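Local coordinates for protein HemO (Neisseria meningitidis, PDB 1J77) that binds heme through an axial histidine and, as a heme oxygenase, probably cleaves the porphyrin ring oxidatively to open it, at residues E102-C113 and E172-F183; E115-F125 and L142-W153. All blocks are in the same frame, centred on the assembly; numbering follows the deposited sequence.

Contact 1 of 2, residues E102-C113 and E172-F183. With HEM (protoporphyrin IX containing Fe), chain B.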
loop_
_atom_site.group_PDB
_atom_site.type_symbol
_atom_site.label_atom_id
_atom_site.label_comp_id
_atom_site.label_asym_id
_atom_site.label_seq_id
_atom_site.Cartn_x
_atom_site.Cartn_y
_atom_site.Cartn_z
ATOM N N GLU A 102 -14.019 2.034 -1.164
ATOM C CA GLU A 102 -14.581 0.782 -0.715
ATOM C C GLU A 102 -15.144 0.909 0.699
ATOM O O GLU A 102 -14.754 1.783 1.499
ATOM C CB GLU A 102 -13.523 -0.336 -0.802
ATOM C CG GLU A 102 -14.114 -1.734 -0.640
ATOM C CD GLU A 102 -15.282 -2.028 -1.547
ATOM O OE1 GLU A 102 -14.990 -2.476 -2.698
ATOM O OE2 GLU A 102 -16.491 -1.831 -1.097
ATOM N N ALA A 103 -16.052 -0.011 1.019
ATOM C CA ALA A 103 -16.735 0.008 2.304
ATOM C C ALA A 103 -16.903 -1.396 2.861
ATOM O O ALA A 103 -16.631 -2.380 2.168
ATOM C CB ALA A 103 -18.112 0.646 2.128
ATOM N N GLY A 104 -17.310 -1.466 4.132
ATOM C CA GLY A 104 -17.654 -2.725 4.758
ATOM C C GLY A 104 -16.516 -3.715 4.886
ATOM O O GLY A 104 -15.368 -3.347 5.179
ATOM N N ASN A 105 -16.845 -4.998 4.743
ATOM C CA ASN A 105 -15.854 -6.038 4.910
ATOM C C ASN A 105 -14.739 -5.923 3.872
ATOM O O ASN A 105 -13.578 -6.105 4.208
ATOM C CB ASN A 105 -16.519 -7.414 4.902
ATOM C CG ASN A 105 -17.440 -7.623 6.129
ATOM O OD1 ASN A 105 -17.100 -7.242 7.237
ATOM N ND2 ASN A 105 -18.590 -8.259 5.912
ATOM N N LYS A 106 -15.105 -5.618 2.639
ATOM C CA LYS A 106 -14.115 -5.499 1.554
ATOM C C LYS A 106 -13.134 -4.389 1.920
ATOM O O LYS A 106 -11.930 -4.502 1.593
ATOM C CB LYS A 106 -14.777 -5.252 0.205
ATOM C CG LYS A 106 -15.450 -6.494 -0.408
ATOM C CD LYS A 106 -16.175 -6.165 -1.694
ATOM C CE LYS A 106 -15.415 -6.656 -2.888
ATOM N NZ LYS A 106 -16.111 -6.406 -4.200
ATOM N N ALA A 107 -13.592 -3.309 2.583
ATOM C CA ALA A 107 -12.681 -2.218 2.958
ATOM C C ALA A 107 -11.628 -2.678 3.949
ATOM O O ALA A 107 -10.532 -2.152 3.986
ATOM C CB ALA A 107 -13.457 -0.958 3.480
ATOM N N ILE A 108 -11.949 -3.682 4.768
ATOM C CA ILE A 108 -10.969 -4.245 5.698
ATOM C C ILE A 108 -9.783 -4.865 4.934
ATOM O O ILE A 108 -8.660 -4.721 5.365
ATOM C CB ILE A 108 -11.648 -5.250 6.662
ATOM C CG1 ILE A 108 -12.761 -4.554 7.442
ATOM C CG2 ILE A 108 -10.610 -5.795 7.622
ATOM C CD1 ILE A 108 -13.704 -5.523 8.139
ATOM N N GLY A 109 -10.076 -5.524 3.829
ATOM C CA GLY A 109 -9.037 -6.009 2.910
ATOM C C GLY A 109 -8.131 -4.930 2.324
ATOM O O GLY A 109 -6.921 -5.143 2.230
ATOM N N TRP A 110 -8.693 -3.799 1.923
ATOM C CA TRP A 110 -7.897 -2.659 1.470
ATOM C C TRP A 110 -7.019 -2.142 2.567
ATOM O O TRP A 110 -5.864 -1.755 2.351
ATOM C CB TRP A 110 -8.755 -1.506 0.902
ATOM C CG TRP A 110 -9.374 -1.805 -0.402
ATOM C CD1 TRP A 110 -10.343 -2.708 -0.686
ATOM C CD2 TRP A 110 -9.067 -1.157 -1.631
ATOM N NE1 TRP A 110 -10.603 -2.699 -2.026
ATOM C CE2 TRP A 110 -9.867 -1.720 -2.626
ATOM C CE3 TRP A 110 -8.196 -0.137 -1.984
ATOM C CZ2 TRP A 110 -9.818 -1.305 -3.981
ATOM C CZ3 TRP A 110 -8.152 0.270 -3.316
ATOM C CH2 TRP A 110 -8.943 -0.330 -4.289
ATOM N N LEU A 111 -7.569 -2.071 3.779
ATOM C CA LEU A 111 -6.778 -1.659 4.887
ATOM C C LEU A 111 -5.566 -2.588 5.186
ATOM O O LEU A 111 -4.478 -2.095 5.466
ATOM C CB LEU A 111 -7.683 -1.497 6.133
ATOM C CG LEU A 111 -6.954 -1.035 7.381
ATOM C CD1 LEU A 111 -6.295 0.256 7.261
ATOM C CD2 LEU A 111 -7.923 -1.041 8.579
ATOM N N TYR A 112 -5.802 -3.884 5.172
ATOM C CA TYR A 112 -4.730 -4.892 5.282
ATOM C C TYR A 112 -3.639 -4.626 4.219
ATOM O O TYR A 112 -2.444 -4.517 4.557
ATOM C CB TYR A 112 -5.328 -6.298 5.128
ATOM C CG TYR A 112 -4.272 -7.348 4.841
ATOM C CD1 TYR A 112 -3.448 -7.843 5.861
ATOM C CD2 TYR A 112 -4.090 -7.795 3.554
ATOM C CE1 TYR A 112 -2.456 -8.768 5.573
ATOM C CE2 TYR A 112 -3.075 -8.708 3.241
ATOM C CZ TYR A 112 -2.261 -9.201 4.260
ATOM O OH TYR A 112 -1.251 -10.138 3.937
ATOM N N CYS A 113 -4.041 -4.417 2.979
ATOM C CA CYS A 113 -3.091 -4.217 1.860
ATOM C C CYS A 113 -2.279 -2.965 2.112
ATOM O O CYS A 113 -1.058 -2.985 2.049
ATOM C CB CYS A 113 -3.893 -4.101 0.604
ATOM S SG CYS A 113 -2.964 -3.959 -0.868
ATOM N N GLU A 172 -15.058 -11.898 2.185
ATOM C CA GLU A 172 -15.285 -10.622 1.527
ATOM C C GLU A 172 -14.073 -9.733 1.717
ATOM O O GLU A 172 -13.611 -9.085 0.767
ATOM C CB GLU A 172 -16.537 -9.962 2.095
ATOM C CG GLU A 172 -17.764 -10.852 1.919
ATOM C CD GLU A 172 -19.059 -10.297 2.480
ATOM O OE1 GLU A 172 -19.060 -9.238 3.158
ATOM O OE2 GLU A 172 -20.112 -10.965 2.229
ATOM N N ALA A 173 -13.533 -9.733 2.919
ATOM C CA ALA A 173 -12.304 -8.968 3.204
ATOM C C ALA A 173 -11.130 -9.442 2.341
ATOM O O ALA A 173 -10.368 -8.630 1.824
ATOM C CB ALA A 173 -11.936 -9.053 4.643
ATOM N N ILE A 174 -10.947 -10.756 2.235
ATOM C CA ILE A 174 -9.880 -11.274 1.377
ATOM C C ILE A 174 -10.101 -10.869 -0.083
ATOM O O ILE A 174 -9.149 -10.472 -0.798
ATOM C CB ILE A 174 -9.814 -12.815 1.503
ATOM C CG1 ILE A 174 -9.308 -13.162 2.867
ATOM C CG2 ILE A 174 -8.885 -13.385 0.470
ATOM C CD1 ILE A 174 -9.683 -14.577 3.224
ATOM N N GLN A 175 -11.320 -10.956 -0.571
ATOM C CA GLN A 175 -11.613 -10.449 -1.902
ATOM C C GLN A 175 -11.257 -8.954 -2.021
ATOM O O GLN A 175 -10.728 -8.567 -3.046
ATOM C CB GLN A 175 -13.058 -10.700 -2.317
ATOM C CG GLN A 175 -13.400 -10.226 -3.706
ATOM C CD GLN A 175 -12.601 -10.936 -4.800
ATOM O OE1 GLN A 175 -12.143 -12.094 -4.625
ATOM N NE2 GLN A 175 -12.468 -10.269 -5.936
ATOM N N GLY A 176 -11.575 -8.149 -1.004
ATOM C CA GLY A 176 -11.175 -6.750 -0.941
ATOM C C GLY A 176 -9.661 -6.605 -1.132
ATOM O O GLY A 176 -9.236 -5.757 -1.899
ATOM N N ALA A 177 -8.871 -7.359 -0.389
ATOM C CA ALA A 177 -7.408 -7.339 -0.493
ATOM C C ALA A 177 -6.941 -7.723 -1.913
ATOM O O ALA A 177 -6.104 -7.029 -2.498
ATOM C CB ALA A 177 -6.768 -8.265 0.576
ATOM N N ARG A 178 -7.573 -8.717 -2.519
ATOM C CA ARG A 178 -7.236 -9.081 -3.909
ATOM C C ARG A 178 -7.478 -7.853 -4.833
ATOM O O ARG A 178 -6.666 -7.525 -5.704
ATOM C CB ARG A 178 -8.058 -10.308 -4.399
ATOM C CG ARG A 178 -7.677 -11.628 -3.735
ATOM C CD ARG A 178 -8.440 -12.837 -4.204
ATOM N NE ARG A 178 -7.793 -14.003 -3.629
ATOM C CZ ARG A 178 -8.332 -15.203 -3.538
ATOM N NH1 ARG A 178 -9.559 -15.419 -3.987
ATOM N NH2 ARG A 178 -7.625 -16.187 -2.989
ATOM N N GLU A 179 -8.615 -7.190 -4.635
ATOM C CA GLU A 179 -8.990 -6.032 -5.422
ATOM C C GLU A 179 -8.093 -4.826 -5.191
ATOM O O GLU A 179 -7.816 -4.095 -6.151
ATOM C CB GLU A 179 -10.469 -5.689 -5.253
ATOM C CG GLU A 179 -11.375 -6.789 -5.814
ATOM C CD GLU A 179 -12.847 -6.593 -5.543
ATOM O OE1 GLU A 179 -13.260 -5.448 -5.291
ATOM O OE2 GLU A 179 -13.586 -7.589 -5.671
ATOM N N ALA A 180 -7.589 -4.632 -3.969
ATOM C CA ALA A 180 -6.639 -3.524 -3.641
ATOM C C ALA A 180 -5.326 -3.742 -4.388
ATOM O O ALA A 180 -4.827 -2.821 -5.027
ATOM C CB ALA A 180 -6.404 -3.452 -2.223
ATOM N N PHE A 181 -4.831 -4.979 -4.358
ATOM C CA PHE A 181 -3.615 -5.281 -5.119
ATOM C C PHE A 181 -3.836 -5.105 -6.589
ATOM O O PHE A 181 -2.956 -4.603 -7.291
ATOM C CB PHE A 181 -3.095 -6.701 -4.852
ATOM C CG PHE A 181 -2.332 -6.895 -3.543
ATOM C CD1 PHE A 181 -2.804 -7.795 -2.567
ATOM C CD2 PHE A 181 -1.137 -6.228 -3.276
ATOM C CE1 PHE A 181 -2.101 -8.015 -1.413
ATOM C CE2 PHE A 181 -0.437 -6.480 -2.123
ATOM C CZ PHE A 181 -0.944 -7.359 -1.162
ATOM N N ALA A 182 -4.993 -5.543 -7.107
ATOM C CA ALA A 182 -5.239 -5.391 -8.529
ATOM C C ALA A 182 -5.307 -3.947 -8.942
ATOM O O ALA A 182 -4.790 -3.571 -9.974
ATOM C CB ALA A 182 -6.489 -6.083 -8.924
ATOM N N PHE A 183 -5.966 -3.121 -8.131
ATOM C CA PHE A 183 -6.027 -1.691 -8.381
ATOM C C PHE A 183 -4.625 -1.052 -8.377
ATOM O O PHE A 183 -4.324 -0.241 -9.239
ATOM C CB PHE A 183 -6.954 -1.010 -7.370
ATOM C CG PHE A 183 -7.018 0.506 -7.504
ATOM C CD1 PHE A 183 -7.584 1.086 -8.630
ATOM C CD2 PHE A 183 -6.425 1.336 -6.572
ATOM C CE1 PHE A 183 -7.642 2.413 -8.755
ATOM C CE2 PHE A 183 -6.496 2.712 -6.716
ATOM C CZ PHE A 183 -7.097 3.225 -7.826
HETATM C CHA HEM B . 4.801 -7.639 3.200
HETATM C CHB HEM B . 8.316 -6.621 0.029
HETATM C CHC HEM B . 5.269 -3.663 -2.373
HETATM C CHD HEM B . 1.625 -5.080 0.541
HETATM C C1A HEM B . 6.036 -7.542 2.606
HETATM C C2A HEM B . 7.305 -8.089 3.137
HETATM C C3A HEM B . 8.247 -7.793 2.244
HETATM C C4A HEM B . 7.647 -7.078 1.127
HETATM C CMA HEM B . 9.747 -8.162 2.361
HETATM C CAA HEM B . 7.575 -8.810 4.489
HETATM C CBA HEM B . 8.055 -7.774 5.506
HETATM C CGA HEM B . 8.201 -8.364 6.895
HETATM O O1A HEM B . 7.591 -9.443 7.154
HETATM O O2A HEM B . 8.946 -7.753 7.719
HETATM C C1B HEM B . 7.814 -5.725 -0.903
HETATM C C2B HEM B . 8.572 -5.128 -1.967
HETATM C C3B HEM B . 7.723 -4.324 -2.670
HETATM C C4B HEM B . 6.428 -4.357 -1.993
HETATM C CMB HEM B . 10.076 -5.437 -2.172
HETATM C CAB HEM B . 8.046 -3.423 -3.863
HETATM C CBB HEM B . 8.938 -3.780 -4.782
HETATM C C1C HEM B . 4.050 -3.754 -1.755
HETATM C C2C HEM B . 2.863 -2.965 -2.084
HETATM C C3C HEM B . 1.854 -3.408 -1.318
HETATM C C4C HEM B . 2.354 -4.395 -0.401
HETATM C CMC HEM B . 2.816 -1.939 -3.225
HETATM C CAC HEM B . 0.406 -2.939 -1.294
HETATM C CBC HEM B . -0.095 -2.288 -2.340
HETATM C C1D HEM B . 2.176 -5.890 1.484
HETATM C C2D HEM B . 1.389 -6.509 2.519
HETATM C C3D HEM B . 2.347 -7.319 3.333
HETATM C C4D HEM B . 3.631 -7.091 2.715
HETATM C CMD HEM B . -0.122 -6.360 2.703
HETATM C CAD HEM B . 2.076 -8.135 4.597
HETATM C CBD HEM B . 2.162 -9.615 4.366
HETATM C CGD HEM B . 1.753 -10.231 5.685
HETATM O O1D HEM B . 0.529 -10.425 5.882
HETATM O O2D HEM B . 2.656 -10.585 6.505
HETATM N NA HEM B . 6.299 -6.933 1.402
HETATM N NB HEM B . 6.506 -5.267 -0.973
HETATM N NC HEM B . 3.688 -4.579 -0.730
HETATM N ND HEM B . 3.527 -6.248 1.600
HETATM FE FE HEM B . 4.980 -5.854 0.276
HETATM O O HOH W 1 -12.886 -4.097 -3.267
HETATM O O HOH W 2 5.345 -4.303 1.405
#
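Two helices of the all-helical heme oxygenase fold meet here at a glycine-lined crossing, where G109 of 102-113 lies against A173, G176 and A177 of 172-183. With glycine at both G109 and G176, the short axes come within 6.2 Å at a crossing angle of -50°. Backbone carbonyls then meet CA-H groups directly: G109 CA sits 3.1 Å from A173 O, and G176 CA faces K106 O.

W110 sends its indole across helix 172-183, CG beside its own backbone N (chi1 -71°), into a hole formed by G176, E179, A180 and F183. A180 lies over one face, its CA 3.7 Å from the centroid of the six-membered ring, while E102 CB covers the opposite face toward the rim. In the plane of the indole, NE1 donates to a water that in turn donates to E102 OE1 and E179 OE1; this shared water bridges two carboxylates that would otherwise probably repel each other.

Farther out, K106 bends at chi3 (105°) and brings NZ to E179 OE2, 3.2 Å away on the syn side, in a salt bridge. Q175 NE2 takes the anti lone pair of the same oxygen. At the solvent-facing end N105 ND2 points almost straight at E172 OE1, meeting it from above the carboxylate plane.

Toward the heme, Y112 OH donates to HEM O1D at 2.7 Å. C113 SG rests over the centre of the F181 ring, 3.8 Å from its centroid, and also touches HEM CAC at 3.5 Å.

Contact 2 of 2, residues E115-F125 and L142-W153. With HEM (protoporphyrin IX containing Fe), chain B.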
loop_
_atom_site.group_PDB
_atom_site.type_symbol
_atom_site.label_atom_id
_atom_site.label_comp_id
_atom_site.label_asym_id
_atom_site.label_seq_id
_atom_site.Cartn_x
_atom_site.Cartn_y
_atom_site.Cartn_z
ATOM N N GLU A 115 -1.768 -1.314 4.965
ATOM C CA GLU A 115 -0.985 -1.309 6.162
ATOM C C GLU A 115 0.199 -2.292 6.031
ATOM O O GLU A 115 1.321 -1.980 6.482
ATOM C CB GLU A 115 -1.867 -1.519 7.395
ATOM C CG GLU A 115 -1.141 -1.165 8.699
ATOM C CD GLU A 115 -0.572 0.222 8.750
ATOM O OE1 GLU A 115 -1.228 1.195 8.315
ATOM O OE2 GLU A 115 0.546 0.382 9.261
ATOM N N GLY A 116 -0.031 -3.428 5.404
ATOM C CA GLY A 116 1.061 -4.326 5.130
ATOM C C GLY A 116 2.131 -3.749 4.222
ATOM O O GLY A 116 3.296 -4.105 4.365
ATOM N N SER A 117 1.792 -2.820 3.351
ATOM C CA SER A 117 2.762 -2.207 2.479
ATOM C C SER A 117 3.822 -1.414 3.242
ATOM O O SER A 117 4.952 -1.246 2.762
ATOM C CB SER A 117 2.046 -1.330 1.453
ATOM O OG SER A 117 1.693 -0.038 1.961
ATOM N N ASN A 118 3.475 -0.940 4.431
ATOM C CA ASN A 118 4.409 -0.185 5.246
ATOM C C ASN A 118 5.325 -1.186 5.915
ATOM O O ASN A 118 6.538 -0.949 6.047
ATOM C CB ASN A 118 3.646 0.663 6.272
ATOM C CG ASN A 118 2.728 1.715 5.609
ATOM O OD1 ASN A 118 3.093 2.348 4.602
ATOM N ND2 ASN A 118 1.524 1.907 6.184
ATOM N N LEU A 119 4.742 -2.299 6.356
ATOM C CA LEU A 119 5.504 -3.408 6.926
ATOM C C LEU A 119 6.679 -3.687 6.004
ATOM O O LEU A 119 7.853 -3.645 6.396
ATOM C CB LEU A 119 4.636 -4.671 7.001
ATOM C CG LEU A 119 5.024 -5.758 7.988
ATOM C CD1 LEU A 119 4.743 -7.140 7.439
ATOM C CD2 LEU A 119 6.439 -5.591 8.491
ATOM N N GLY A 120 6.368 -3.916 4.747
ATOM C CA GLY A 120 7.381 -4.310 3.793
ATOM C C GLY A 120 8.112 -3.242 3.028
ATOM O O GLY A 120 8.825 -3.578 2.101
ATOM N N ALA A 121 7.997 -1.972 3.415
ATOM C CA ALA A 121 8.632 -0.863 2.719
ATOM C C ALA A 121 10.110 -0.641 3.025
ATOM O O ALA A 121 10.702 0.277 2.515
ATOM C CB ALA A 121 7.865 0.429 3.033
ATOM N N ALA A 122 10.710 -1.464 3.858
ATOM C CA ALA A 122 12.140 -1.312 4.136
ATOM C C ALA A 122 13.043 -1.414 2.885
ATOM O O ALA A 122 14.018 -0.655 2.726
ATOM C CB ALA A 122 12.568 -2.341 5.129
ATOM N N PHE A 123 12.741 -2.356 2.001
ATOM C CA PHE A 123 13.586 -2.519 0.812
ATOM C C PHE A 123 13.485 -1.273 -0.015
ATOM O O PHE A 123 14.473 -0.725 -0.490
ATOM C CB PHE A 123 13.141 -3.751 0.025
ATOM C CG PHE A 123 13.873 -3.959 -1.243
ATOM C CD1 PHE A 123 15.028 -4.733 -1.264
ATOM C CD2 PHE A 123 13.393 -3.415 -2.422
ATOM C CE1 PHE A 123 15.717 -4.945 -2.452
ATOM C CE2 PHE A 123 14.084 -3.612 -3.598
ATOM C CZ PHE A 123 15.243 -4.386 -3.610
ATOM N N LEU A 124 12.273 -0.769 -0.220
ATOM C CA LEU A 124 12.101 0.427 -1.005
ATOM C C LEU A 124 12.789 1.624 -0.342
ATOM O O LEU A 124 13.325 2.487 -1.037
ATOM C CB LEU A 124 10.621 0.734 -1.206
ATOM C CG LEU A 124 9.821 -0.230 -2.083
ATOM C CD1 LEU A 124 8.407 0.133 -1.904
ATOM C CD2 LEU A 124 10.225 -0.157 -3.562
ATOM N N PHE A 125 12.671 1.705 0.989
ATOM C CA PHE A 125 13.316 2.800 1.726
ATOM C C PHE A 125 14.826 2.721 1.518
ATOM O O PHE A 125 15.515 3.737 1.301
ATOM C CB PHE A 125 12.985 2.717 3.224
ATOM C CG PHE A 125 13.350 3.939 4.015
ATOM C CD1 PHE A 125 12.942 5.196 3.616
ATOM C CD2 PHE A 125 14.054 3.803 5.204
ATOM C CE1 PHE A 125 13.267 6.309 4.371
ATOM C CE2 PHE A 125 14.370 4.932 5.974
ATOM C CZ PHE A 125 13.971 6.164 5.547
ATOM N N LEU A 142 8.001 6.197 3.221
ATOM C CA LEU A 142 8.635 4.883 3.312
ATOM C C LEU A 142 9.387 4.656 4.597
ATOM O O LEU A 142 9.792 3.540 4.897
ATOM C CB LEU A 142 9.613 4.692 2.138
ATOM C CG LEU A 142 9.046 4.654 0.712
ATOM C CD1 LEU A 142 10.146 4.675 -0.394
ATOM C CD2 LEU A 142 8.158 3.471 0.504
ATOM N N ALA A 143 9.537 5.711 5.387
ATOM C CA ALA A 143 10.248 5.586 6.649
ATOM C C ALA A 143 9.491 4.661 7.608
ATOM O O ALA A 143 8.248 4.513 7.545
ATOM C CB ALA A 143 10.438 6.927 7.240
ATOM N N PRO A 144 10.239 4.007 8.477
ATOM C CA PRO A 144 9.687 3.018 9.402
ATOM C C PRO A 144 8.799 3.651 10.459
ATOM O O PRO A 144 9.058 4.796 10.821
ATOM C CB PRO A 144 10.929 2.450 10.101
ATOM C CG PRO A 144 12.042 3.193 9.659
ATOM C CD PRO A 144 11.681 4.239 8.667
ATOM N N HIS A 145 7.784 2.952 10.938
ATOM C CA HIS A 145 6.970 3.498 12.039
ATOM C C HIS A 145 7.946 3.770 13.186
ATOM O O HIS A 145 8.851 2.955 13.415
ATOM C CB HIS A 145 5.892 2.504 12.463
ATOM C CG HIS A 145 4.926 3.056 13.464
ATOM N ND1 HIS A 145 5.289 3.323 14.764
ATOM C CD2 HIS A 145 3.622 3.405 13.357
ATOM C CE1 HIS A 145 4.253 3.830 15.413
ATOM N NE2 HIS A 145 3.225 3.877 14.584
ATOM N N PRO A 146 7.790 4.896 13.890
ATOM C CA PRO A 146 8.699 5.262 14.991
ATOM C C PRO A 146 8.920 4.167 16.050
ATOM O O PRO A 146 9.932 4.182 16.759
ATOM C CB PRO A 146 8.010 6.477 15.622
ATOM C CG PRO A 146 7.252 7.110 14.502
ATOM C CD PRO A 146 6.772 5.937 13.654
ATOM N N ASP A 147 7.991 3.237 16.166
ATOM C CA ASP A 147 8.112 2.152 17.118
ATOM C C ASP A 147 8.773 0.925 16.494
ATOM O O ASP A 147 9.013 -0.079 17.176
ATOM C CB ASP A 147 6.730 1.764 17.629
ATOM C CG ASP A 147 6.039 2.911 18.351
ATOM O OD1 ASP A 147 4.810 2.825 18.558
ATOM O OD2 ASP A 147 6.647 3.954 18.681
ATOM N N GLY A 148 9.087 1.013 15.202
ATOM C CA GLY A 148 9.589 -0.139 14.471
ATOM C C GLY A 148 8.509 -0.773 13.582
ATOM O O GLY A 148 7.344 -0.932 13.951
ATOM N N ARG A 149 8.903 -1.171 12.388
ATOM C CA ARG A 149 7.943 -1.752 11.458
ATOM C C ARG A 149 7.254 -2.978 12.028
ATOM O O ARG A 149 6.033 -3.111 11.940
ATOM C CB ARG A 149 8.616 -2.167 10.153
ATOM C CG ARG A 149 9.178 -1.019 9.365
ATOM C CD ARG A 149 9.647 -1.429 7.999
ATOM N NE ARG A 149 10.536 -0.422 7.430
ATOM C CZ ARG A 149 10.173 0.597 6.677
ATOM N NH1 ARG A 149 8.889 0.844 6.417
ATOM N NH2 ARG A 149 11.096 1.414 6.217
ATOM N N GLY A 150 8.014 -3.877 12.637
ATOM C CA GLY A 150 7.449 -5.121 13.103
ATOM C C GLY A 150 6.582 -4.960 14.325
ATOM O O GLY A 150 5.509 -5.551 14.371
ATOM N N LYS A 151 7.052 -4.179 15.297
ATOM C CA LYS A 151 6.286 -3.945 16.516
ATOM C C LYS A 151 4.914 -3.436 16.144
ATOM O O LYS A 151 3.899 -3.924 16.647
ATOM C CB LYS A 151 6.980 -2.935 17.430
ATOM C CG LYS A 151 8.052 -3.541 18.312
ATOM C CD LYS A 151 7.530 -4.659 19.220
ATOM C CE LYS A 151 8.589 -5.053 20.247
ATOM N NZ LYS A 151 8.576 -6.494 20.635
ATOM N N HIS A 152 4.906 -2.477 15.226
ATOM C CA HIS A 152 3.684 -1.838 14.755
ATOM C C HIS A 152 2.754 -2.817 14.051
ATOM O O HIS A 152 1.557 -2.872 14.349
ATOM C CB HIS A 152 4.075 -0.655 13.876
ATOM C CG HIS A 152 2.919 0.122 13.345
ATOM N ND1 HIS A 152 1.870 0.538 14.141
ATOM C CD2 HIS A 152 2.649 0.567 12.091
ATOM C CE1 HIS A 152 0.988 1.177 13.384
ATOM N NE2 HIS A 152 1.445 1.219 12.142
ATOM N N TRP A 153 3.289 -3.611 13.125
ATOM C CA TRP A 153 2.502 -4.578 12.384
ATOM C C TRP A 153 1.867 -5.644 13.278
ATOM O O TRP A 153 0.687 -5.961 13.124
ATOM C CB TRP A 153 3.382 -5.228 11.264
ATOM C CG TRP A 153 2.737 -6.308 10.537
ATOM C CD1 TRP A 153 3.039 -7.611 10.600
ATOM C CD2 TRP A 153 1.677 -6.182 9.573
ATOM N NE1 TRP A 153 2.205 -8.343 9.792
ATOM C CE2 TRP A 153 1.358 -7.479 9.135
ATOM C CE3 TRP A 153 0.913 -5.102 9.094
ATOM C CZ2 TRP A 153 0.347 -7.729 8.235
ATOM C CZ3 TRP A 153 -0.061 -5.355 8.193
ATOM C CH2 TRP A 153 -0.358 -6.636 7.773
HETATM C CHA HEM B . 4.801 -7.639 3.200
HETATM C CHB HEM B . 8.316 -6.621 0.029
HETATM C CHC HEM B . 5.269 -3.663 -2.373
HETATM C CHD HEM B . 1.625 -5.080 0.541
HETATM C C1A HEM B . 6.036 -7.542 2.606
HETATM C C2A HEM B . 7.305 -8.089 3.137
HETATM C C3A HEM B . 8.247 -7.793 2.244
HETATM C C4A HEM B . 7.647 -7.078 1.127
HETATM C CMA HEM B . 9.747 -8.162 2.361
HETATM C CAA HEM B . 7.575 -8.810 4.489
HETATM C CBA HEM B . 8.055 -7.774 5.506
HETATM C CGA HEM B . 8.201 -8.364 6.895
HETATM O O1A HEM B . 7.591 -9.443 7.154
HETATM O O2A HEM B . 8.946 -7.753 7.719
HETATM C C1B HEM B . 7.814 -5.725 -0.903
HETATM C C2B HEM B . 8.572 -5.128 -1.967
HETATM C C3B HEM B . 7.723 -4.324 -2.670
HETATM C C4B HEM B . 6.428 -4.357 -1.993
HETATM C CMB HEM B . 10.076 -5.437 -2.172
HETATM C CAB HEM B . 8.046 -3.423 -3.863
HETATM C CBB HEM B . 8.938 -3.780 -4.782
HETATM C C1C HEM B . 4.050 -3.754 -1.755
HETATM C C2C HEM B . 2.863 -2.965 -2.084
HETATM C C3C HEM B . 1.854 -3.408 -1.318
HETATM C C4C HEM B . 2.354 -4.395 -0.401
HETATM C CMC HEM B . 2.816 -1.939 -3.225
HETATM C CAC HEM B . 0.406 -2.939 -1.294
HETATM C CBC HEM B . -0.095 -2.288 -2.340
HETATM C C1D HEM B . 2.176 -5.890 1.484
HETATM C C2D HEM B . 1.389 -6.509 2.519
HETATM C C3D HEM B . 2.347 -7.319 3.333
HETATM C C4D HEM B . 3.631 -7.091 2.715
HETATM C CMD HEM B . -0.122 -6.360 2.703
HETATM C CAD HEM B . 2.076 -8.135 4.597
HETATM C CBD HEM B . 2.162 -9.615 4.366
HETATM C CGD HEM B . 1.753 -10.231 5.685
HETATM O O1D HEM B . 0.529 -10.425 5.882
HETATM O O2D HEM B . 2.656 -10.585 6.505
HETATM N NA HEM B . 6.299 -6.933 1.402
HETATM N NB HEM B . 6.506 -5.267 -0.973
HETATM N NC HEM B . 3.688 -4.579 -0.730
HETATM N ND HEM B . 3.527 -6.248 1.600
HETATM FE FE HEM B . 4.980 -5.854 0.276
HETATM O O HOH W 2 5.345 -4.303 1.405
#
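R149 reaches from the first turn of helix 149-162 to the bend between helices 104-119 and 122-129, where it meets N118, L119, A121 and A122. Its CB and CG run past L119 O, and CD comes closer, 3.3 Å from that oxygen. The chain stays extended to NE, which lies against A122 CB, and a turn at chi4 (-91°) lays the guanidinium over the backbone, with A122 N 3.5 Å from CZ. P144 CA covers the opposite face, so the flat group is sandwiched. At the tip NH1 donates to N118 O at 3.0 Å, in the carbonyl plane, and NH1 and NH2 together grip L142 O, the NH2 bond being 2.8 Å. One arginine thus ties the end of the heme-covering helix to the loop 142-148.

Beside this, F125 lies along that loop: its CD1 touches L142 CB and one ring face receives A143 CA. L142 in turn pushes its two methyls against A121 CB and L124 CB.

On the far side of R149, L119 CD1 stands over the five-membered ring of W153, 3.6 Å from the centroid. The other end of the indole reaches the helix backbone, CZ3 being 3.4 Å from G116 N. H152 NE2 makes a weak bond to E115 OE2, whereas E115 OE1 is hydrogen-bonded to Y60 OH.

G116 C lies 3.3 Å from HEM C2D and G120 CA also faces the porphyrin; such close backbone packing, with glycines in and just after the distal helix set against the ring, is characteristic of heme oxygenases.

Helix 104-119 carries both contacts: contact 1 uses its N-terminal part and contact 2 its C-terminal end, with centres 20 Å apart. Contact 2 falls within the chain section between the two segments of contact 1, and its helix 149-162 is followed directly by helix 167-192. They touch where Y112 CE1 meets W153 CH2 at 3.7 Å, close to the heme propionate carboxylate that contains O1D. Residues 102-113 and 172-183 reach the heme edge, whereas 115-120 crosses the distal face. There the iron holds a water at 1.9 Å, which gives a weak bond to S117 O; H23, the protein's axial ligand to the iron, lies near F181 of contact 1.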